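Dihydropteroate synthase (Anaplasma phagocytophilum, PDB 6UCZ) probably catalyses the joining of 6-hydroxymethyl-7,8-dihydropterin pyrophosphate to p-aminobenzoate, giving dihydropteroate in the folate pathway. Local coordinates at residues P206-G211 and W218-N223; K241-L246 and A259-F264. All blocks are in the same frame, centred on the assembly; numbering follows the deposited sequence.

Contact 1: P206-G211 and W218-N223; sequences PGLGFG and WYIAKN. With PMM (pterin-6-yl-methyl-monophosphate), chain C.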
loop_
_atom_site.group_PDB
_atom_site.type_symbol
_atom_site.label_atom_id
_atom_site.label_comp_id
_atom_site.label_asym_id
_atom_site.label_seq_id
_atom_site.Cartn_x
_atom_site.Cartn_y
_atom_site.Cartn_z
ATOM N N PRO A 206 -8.298 -1.022 0.441
ATOM C CA PRO A 206 -9.397 -0.540 -0.418
ATOM C C PRO A 206 -8.963 0.356 -1.568
ATOM O O PRO A 206 -9.825 0.747 -2.371
ATOM C CB PRO A 206 -10.281 0.241 0.560
ATOM C CG PRO A 206 -9.296 0.758 1.580
ATOM C CD PRO A 206 -8.307 -0.362 1.763
ATOM N N GLY A 207 -7.692 0.738 -1.654
ATOM C CA GLY A 207 -7.250 1.577 -2.755
ATOM C C GLY A 207 -7.906 2.948 -2.795
ATOM O O GLY A 207 -8.564 3.311 -3.779
ATOM N N LEU A 208 -7.717 3.728 -1.733
ATOM C CA LEU A 208 -8.251 5.085 -1.697
ATOM C C LEU A 208 -7.754 5.878 -2.893
ATOM O O LEU A 208 -6.591 5.773 -3.290
ATOM C CB LEU A 208 -7.847 5.793 -0.384
ATOM C CG LEU A 208 -8.257 5.143 0.944
ATOM C CD1 LEU A 208 -8.033 6.102 2.161
ATOM C CD2 LEU A 208 -9.724 4.752 0.865
ATOM N N GLY A 209 -8.654 6.645 -3.505
ATOM C CA GLY A 209 -8.295 7.422 -4.671
ATOM C C GLY A 209 -8.313 6.678 -6.004
ATOM O O GLY A 209 -8.312 7.332 -7.049
ATOM N N PHE A 210 -8.243 5.344 -6.017
ATOM C CA PHE A 210 -8.188 4.601 -7.287
ATOM C C PHE A 210 -9.601 4.467 -7.848
ATOM O O PHE A 210 -10.380 3.595 -7.459
ATOM C CB PHE A 210 -7.509 3.247 -7.101
ATOM C CG PHE A 210 -6.014 3.352 -6.939
ATOM C CD1 PHE A 210 -5.174 3.238 -8.045
ATOM C CD2 PHE A 210 -5.448 3.594 -5.689
ATOM C CE1 PHE A 210 -3.794 3.352 -7.905
ATOM C CE2 PHE A 210 -4.069 3.718 -5.543
ATOM C CZ PHE A 210 -3.239 3.592 -6.650
ATOM N N GLY A 211 -9.955 5.386 -8.737
ATOM C CA GLY A 211 -11.314 5.467 -9.235
ATOM C C GLY A 211 -12.330 5.884 -8.199
ATOM O O GLY A 211 -13.526 5.636 -8.378
ATOM N N TRP A 218 -13.213 9.343 1.542
ATOM C CA TRP A 218 -13.464 9.633 2.954
ATOM C C TRP A 218 -14.483 8.665 3.539
ATOM O O TRP A 218 -14.333 8.215 4.683
ATOM C CB TRP A 218 -13.935 11.092 3.137
ATOM C CG TRP A 218 -12.794 12.041 3.062
ATOM C CD1 TRP A 218 -12.424 12.818 1.997
ATOM C CD2 TRP A 218 -11.838 12.283 4.090
ATOM N NE1 TRP A 218 -11.285 13.522 2.303
ATOM C CE2 TRP A 218 -10.904 13.211 3.584
ATOM C CE3 TRP A 218 -11.668 11.791 5.394
ATOM C CZ2 TRP A 218 -9.826 13.669 4.338
ATOM C CZ3 TRP A 218 -10.592 12.247 6.142
ATOM C CH2 TRP A 218 -9.689 13.175 5.614
ATOM N N TYR A 219 -15.537 8.352 2.776
ATOM C CA TYR A 219 -16.541 7.400 3.250
ATOM C C TYR A 219 -15.906 6.060 3.602
ATOM O O TYR A 219 -16.237 5.457 4.630
ATOM C CB TYR A 219 -17.637 7.220 2.193
ATOM C CG TYR A 219 -18.739 6.262 2.606
ATOM C CD1 TYR A 219 -18.628 4.891 2.376
ATOM C CD2 TYR A 219 -19.883 6.728 3.240
ATOM C CE1 TYR A 219 -19.644 4.011 2.763
ATOM C CE2 TYR A 219 -20.901 5.864 3.624
ATOM C CZ TYR A 219 -20.774 4.508 3.385
ATOM O OH TYR A 219 -21.788 3.658 3.770
ATOM N N ILE A 220 -15.002 5.573 2.751
ATOM C CA ILE A 220 -14.345 4.292 2.999
ATOM C C ILE A 220 -13.480 4.371 4.255
ATOM O O ILE A 220 -13.528 3.493 5.126
ATOM C CB ILE A 220 -13.499 3.883 1.780
ATOM C CG1 ILE A 220 -14.376 3.673 0.533
ATOM C CG2 ILE A 220 -12.655 2.646 2.115
ATOM C CD1 ILE A 220 -15.461 2.654 0.726
ATOM N N ALA A 221 -12.645 5.407 4.344
ATOM C CA ALA A 221 -11.818 5.596 5.535
ATOM C C ALA A 221 -12.680 5.624 6.795
ATOM O O ALA A 221 -12.391 4.926 7.775
ATOM C CB ALA A 221 -11.001 6.886 5.405
ATOM N N LYS A 222 -13.775 6.398 6.770
ATOM C CA LYS A 222 -14.629 6.492 7.952
ATOM C C LYS A 222 -15.190 5.133 8.336
ATOM O O LYS A 222 -15.372 4.844 9.525
ATOM C CB LYS A 222 -15.772 7.486 7.709
ATOM C CG LYS A 222 -16.997 7.259 8.582
ATOM C CD LYS A 222 -18.087 8.300 8.354
ATOM C CE LYS A 222 -18.651 8.242 6.940
ATOM N NZ LYS A 222 -19.838 9.143 6.768
ATOM N N ASN A 223 -15.458 4.280 7.348
ATOM C CA ASN A 223 -16.090 2.991 7.591
ATOM C C ASN A 223 -15.104 1.833 7.447
ATOM O O ASN A 223 -15.504 0.709 7.135
ATOM C CB ASN A 223 -17.288 2.803 6.659
ATOM C CG ASN A 223 -18.472 3.675 7.048
ATOM O OD1 ASN A 223 -18.797 4.664 6.384
ATOM N ND2 ASN A 223 -19.119 3.308 8.134
HETATM N N5 PMM C . -1.263 3.985 -3.504
HETATM C C6 PMM C . -0.313 4.185 -4.424
HETATM C C7 PMM C . 0.599 3.194 -4.734
HETATM N N8 PMM C . 0.608 1.978 -4.175
HETATM N N1 PMM C . -0.321 0.541 -2.667
HETATM C C2 PMM C . -1.247 0.273 -1.754
HETATM N N2 PMM C . -1.284 -0.934 -1.179
HETATM N N3 PMM C . -2.200 1.177 -1.369
HETATM C C4 PMM C . -2.332 2.450 -1.874
HETATM O O4 PMM C . -3.233 3.197 -1.495
HETATM C C4A PMM C . -1.319 2.790 -2.897
HETATM C C8A PMM C . -0.346 1.788 -3.256
HETATM C C9 PMM C . -0.345 5.520 -5.124
HETATM O O10 PMM C . 0.074 6.549 -4.204
HETATM P PA PMM C . 1.500 7.303 -4.335
HETATM O O1P PMM C . 1.419 8.446 -3.310
HETATM O O2P PMM C . 1.554 7.945 -5.714
HETATM O O3P PMM C . 2.615 6.344 -4.080
#
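Pro-206 and Ile-220 bring the two backbones closest, with their CA atoms 7.7 Å apart, where the loop leaving strand 202-205 passes the last turn of helix 214-222. Within that loop a type II turn runs from Gly-207 to Phe-210, closed by Phe-210 N on Gly-207 O at 3.0 Å. Across the gap the meeting point is one methyl, CG2 of Ile-220, which lies 3.7 Å from CB of Pro-206. The same CG2 is 3.8 Å from CD2 of Leu-208, the two side chains running past each other in opposite directions. With CG1 beside the backbone N (chi1 -63°), CG2 is the branch left to meet Pro-206 and Leu-208. The other Leu-208 methyl, CD1, only grazes CB of Ala-221 at 4.5 Å. Helix 174-194 packs on Ile-220 through Leu-178 and Ile-181, and Pro-206 also rests on helix 224-228. Phe-210 takes no part in this packing; its ring turns to the ligand, with CE2 3.5 Å from N5 of the pterin, which lies at the ring edge and near its plane, so this is no stacked pair. No hydrogen bond joins the two segments. The grip is purely aliphatic and buried, seating the start of a loop after a strand of the (beta/alpha)8 (TIM) barrel of this family against the following helix, while the end of the turn presents Phe-210 to the ligand.

Contact 2: K241-L246 and A259-F264; sequences KSMFSL and AMLSTF. With PMM (pterin-6-yl-methyl-monophosphate), chain C.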
loop_
_atom_site.group_PDB
_atom_site.type_symbol
_atom_site.label_atom_id
_atom_site.label_comp_id
_atom_site.label_asym_id
_atom_site.label_seq_id
_atom_site.Cartn_x
_atom_site.Cartn_y
_atom_site.Cartn_z
ATOM N N LYS A 241 -3.077 11.922 -0.634
ATOM C CA LYS A 241 -3.972 11.582 -1.742
ATOM C C LYS A 241 -4.928 12.736 -2.052
ATOM O O LYS A 241 -5.195 13.609 -1.219
ATOM C CB LYS A 241 -4.754 10.312 -1.407
ATOM C CG LYS A 241 -3.875 9.026 -1.368
ATOM C CD LYS A 241 -4.090 8.224 -2.632
ATOM C CE LYS A 241 -3.081 7.089 -2.875
ATOM N NZ LYS A 241 -3.514 5.852 -2.237
ATOM N N SER A 242 -5.440 12.736 -3.285
ATOM C CA SER A 242 -6.296 13.829 -3.722
ATOM C C SER A 242 -7.574 13.931 -2.899
ATOM O O SER A 242 -8.240 14.972 -2.950
ATOM C CB SER A 242 -6.632 13.666 -5.209
ATOM O OG SER A 242 -7.396 12.506 -5.402
ATOM N N MET A 243 -7.929 12.890 -2.130
ATOM C CA MET A 243 -9.060 13.012 -1.212
ATOM C C MET A 243 -8.918 14.239 -0.303
ATOM O O MET A 243 -9.923 14.826 0.117
ATOM C CB MET A 243 -9.219 11.734 -0.386
ATOM C CG MET A 243 -8.045 11.436 0.585
ATOM S SD MET A 243 -8.116 9.819 1.401
ATOM C CE MET A 243 -9.563 10.044 2.434
ATOM N N PHE A 244 -7.688 14.671 -0.029
ATOM C CA PHE A 244 -7.502 15.866 0.789
ATOM C C PHE A 244 -7.787 17.148 0.029
ATOM O O PHE A 244 -7.748 18.216 0.629
ATOM C CB PHE A 244 -6.084 15.907 1.363
ATOM C CG PHE A 244 -5.852 14.889 2.433
ATOM C CD1 PHE A 244 -6.234 15.143 3.750
ATOM C CD2 PHE A 244 -5.332 13.643 2.118
ATOM C CE1 PHE A 244 -6.036 14.187 4.757
ATOM C CE2 PHE A 244 -5.158 12.690 3.101
ATOM C CZ PHE A 244 -5.510 12.972 4.435
ATOM N N SER A 245 -8.063 17.092 -1.273
ATOM C CA SER A 245 -8.507 18.302 -1.950
ATOM C C SER A 245 -9.884 18.735 -1.465
ATOM O O SER A 245 -10.283 19.881 -1.698
ATOM C CB SER A 245 -8.538 18.091 -3.461
ATOM O OG SER A 245 -9.624 17.246 -3.788
ATOM N N LEU A 246 -10.617 17.832 -0.811
ATOM C CA LEU A 246 -11.964 18.129 -0.332
ATOM C C LEU A 246 -11.927 19.050 0.888
ATOM O O LEU A 246 -12.726 19.992 0.994
ATOM C CB LEU A 246 -12.671 16.812 -0.008
ATOM C CG LEU A 246 -14.163 16.862 0.268
ATOM C CD1 LEU A 246 -14.885 17.356 -0.978
ATOM C CD2 LEU A 246 -14.639 15.481 0.696
ATOM N N ALA A 259 -1.527 13.014 8.730
ATOM C CA ALA A 259 -1.299 12.526 10.089
ATOM C C ALA A 259 -2.552 12.621 10.952
ATOM O O ALA A 259 -2.751 11.785 11.844
ATOM C CB ALA A 259 -0.155 13.309 10.742
ATOM N N MET A 260 -3.399 13.637 10.720
ATOM C CA MET A 260 -4.662 13.712 11.450
ATOM C C MET A 260 -5.547 12.508 11.147
ATOM O O MET A 260 -6.160 11.931 12.058
ATOM C CB MET A 260 -5.387 15.017 11.118
ATOM C CG MET A 260 -4.587 16.282 11.506
ATOM S SD MET A 260 -5.530 17.795 11.210
ATOM C CE MET A 260 -4.273 19.010 10.887
ATOM N N LEU A 261 -5.634 12.113 9.871
ATOM C CA LEU A 261 -6.383 10.908 9.534
ATOM C C LEU A 261 -5.657 9.653 10.008
ATOM O O LEU A 261 -6.297 8.696 10.463
ATOM C CB LEU A 261 -6.648 10.866 8.023
ATOM C CG LEU A 261 -7.326 9.613 7.476
ATOM C CD1 LEU A 261 -8.662 9.328 8.186
ATOM C CD2 LEU A 261 -7.516 9.774 5.987
ATOM N N SER A 262 -4.319 9.643 9.926
ATOM C CA SER A 262 -3.555 8.503 10.430
ATOM C C SER A 262 -3.938 8.168 11.870
ATOM O O SER A 262 -4.074 6.990 12.224
ATOM C CB SER A 262 -2.058 8.791 10.344
ATOM O OG SER A 262 -1.628 8.845 9.004
ATOM N N THR A 263 -4.117 9.191 12.714
ATOM C CA THR A 263 -4.508 8.946 14.101
ATOM C C THR A 263 -5.832 8.201 14.169
ATOM O O THR A 263 -5.965 7.216 14.905
ATOM C CB THR A 263 -4.616 10.261 14.875
ATOM O OG1 THR A 263 -3.377 10.971 14.811
ATOM C CG2 THR A 263 -4.948 9.975 16.337
ATOM N N PHE A 264 -6.820 8.648 13.385
ATOM C CA PHE A 264 -8.123 7.988 13.362
ATOM C C PHE A 264 -7.998 6.545 12.881
ATOM O O PHE A 264 -8.581 5.622 13.466
ATOM C CB PHE A 264 -9.076 8.755 12.448
ATOM C CG PHE A 264 -10.331 8.002 12.117
ATOM C CD1 PHE A 264 -11.439 8.091 12.960
ATOM C CD2 PHE A 264 -10.418 7.215 10.976
ATOM C CE1 PHE A 264 -12.610 7.399 12.673
ATOM C CE2 PHE A 264 -11.590 6.519 10.678
ATOM C CZ PHE A 264 -12.681 6.609 11.525
HETATM N N5 PMM C . -1.263 3.985 -3.504
HETATM C C6 PMM C . -0.313 4.185 -4.424
HETATM C C7 PMM C . 0.599 3.194 -4.734
HETATM N N8 PMM C . 0.608 1.978 -4.175
HETATM N N1 PMM C . -0.321 0.541 -2.667
HETATM C C2 PMM C . -1.247 0.273 -1.754
HETATM N N2 PMM C . -1.284 -0.934 -1.179
HETATM N N3 PMM C . -2.200 1.177 -1.369
HETATM C C4 PMM C . -2.332 2.450 -1.874
HETATM O O4 PMM C . -3.233 3.197 -1.495
HETATM C C4A PMM C . -1.319 2.790 -2.897
HETATM C C8A PMM C . -0.346 1.788 -3.256
HETATM C C9 PMM C . -0.345 5.520 -5.124
HETATM O O10 PMM C . 0.074 6.549 -4.204
HETATM P PA PMM C . 1.500 7.303 -4.335
HETATM O O1P PMM C . 1.419 8.446 -3.310
HETATM O O2P PMM C . 1.554 7.945 -5.714
HETATM O O3P PMM C . 2.615 6.344 -4.080
#
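Even at their nearest CA atoms, Phe-244 and Leu-261, the 3-10 turn at 242-245 and helix 255-267 stay 10.1 Å apart, and long side chains bridge the distance. Leu-261 reaches over with CD2, its CG anti to the backbone N (chi1 175°). That methyl is met by two groups, CE of Met-243 at 4.1 Å and CZ of Phe-244 also at 4.1 Å. The thioether chain of Met-243 crosses the leucine at about a right angle, whereas the phenyl ring meets it obliquely. Phe-244 also stands edge-to-face with Trp-218 of helix 214-222. The turn ties itself together through its serines: Ser-245 OG donates to Ser-242 O at 2.8 Å, almost in line with the carbonyl (165°), and Ser-245 N uses the same oxygen. In the helix, Ala-259 O likewise takes two bonds, from Thr-263 N and Thr-263 OG1, which arrive from opposite faces of its plane. Lys-241, just before the turn, sends its chain toward the ligand instead, bent at chi2 and chi4, and NZ gives a hydrogen bond to pterin N5 at 3.2 Å. NZ also lies 2.8 Å from O4 of the ligand and bonds to Gly-237 O. These partners hold the end of the lysine at the N5 and O4 edge of the pterin, while the apolar contact made by Met-243 and Phe-244 joins the lysine-bearing loop to helix 255-267.

Overall arrangement
The two contacts follow one another along the chain, their centres about 11 Å apart, and both touch the same pterin. Lys-241 of contact 2 and Phe-210 of contact 1 both come to pterin N5, and Lys-241 NZ is also hydrogen-bonded, at 3.3 Å, to Leu-208 O in the loop of contact 1. Further from the ligand, Trp-218 NE1 reaches Met-243 O at 2.9 Å, linking helix 214-222 to the 3-10 turn, and Ala-221 O packs on Phe-264 CE2. Through Phe-210 and Lys-241 the loops of both contacts line the ligand pocket, where Asp-205, just before segment 206-211, bonds to the ligand with Asn-133 and Arg-274.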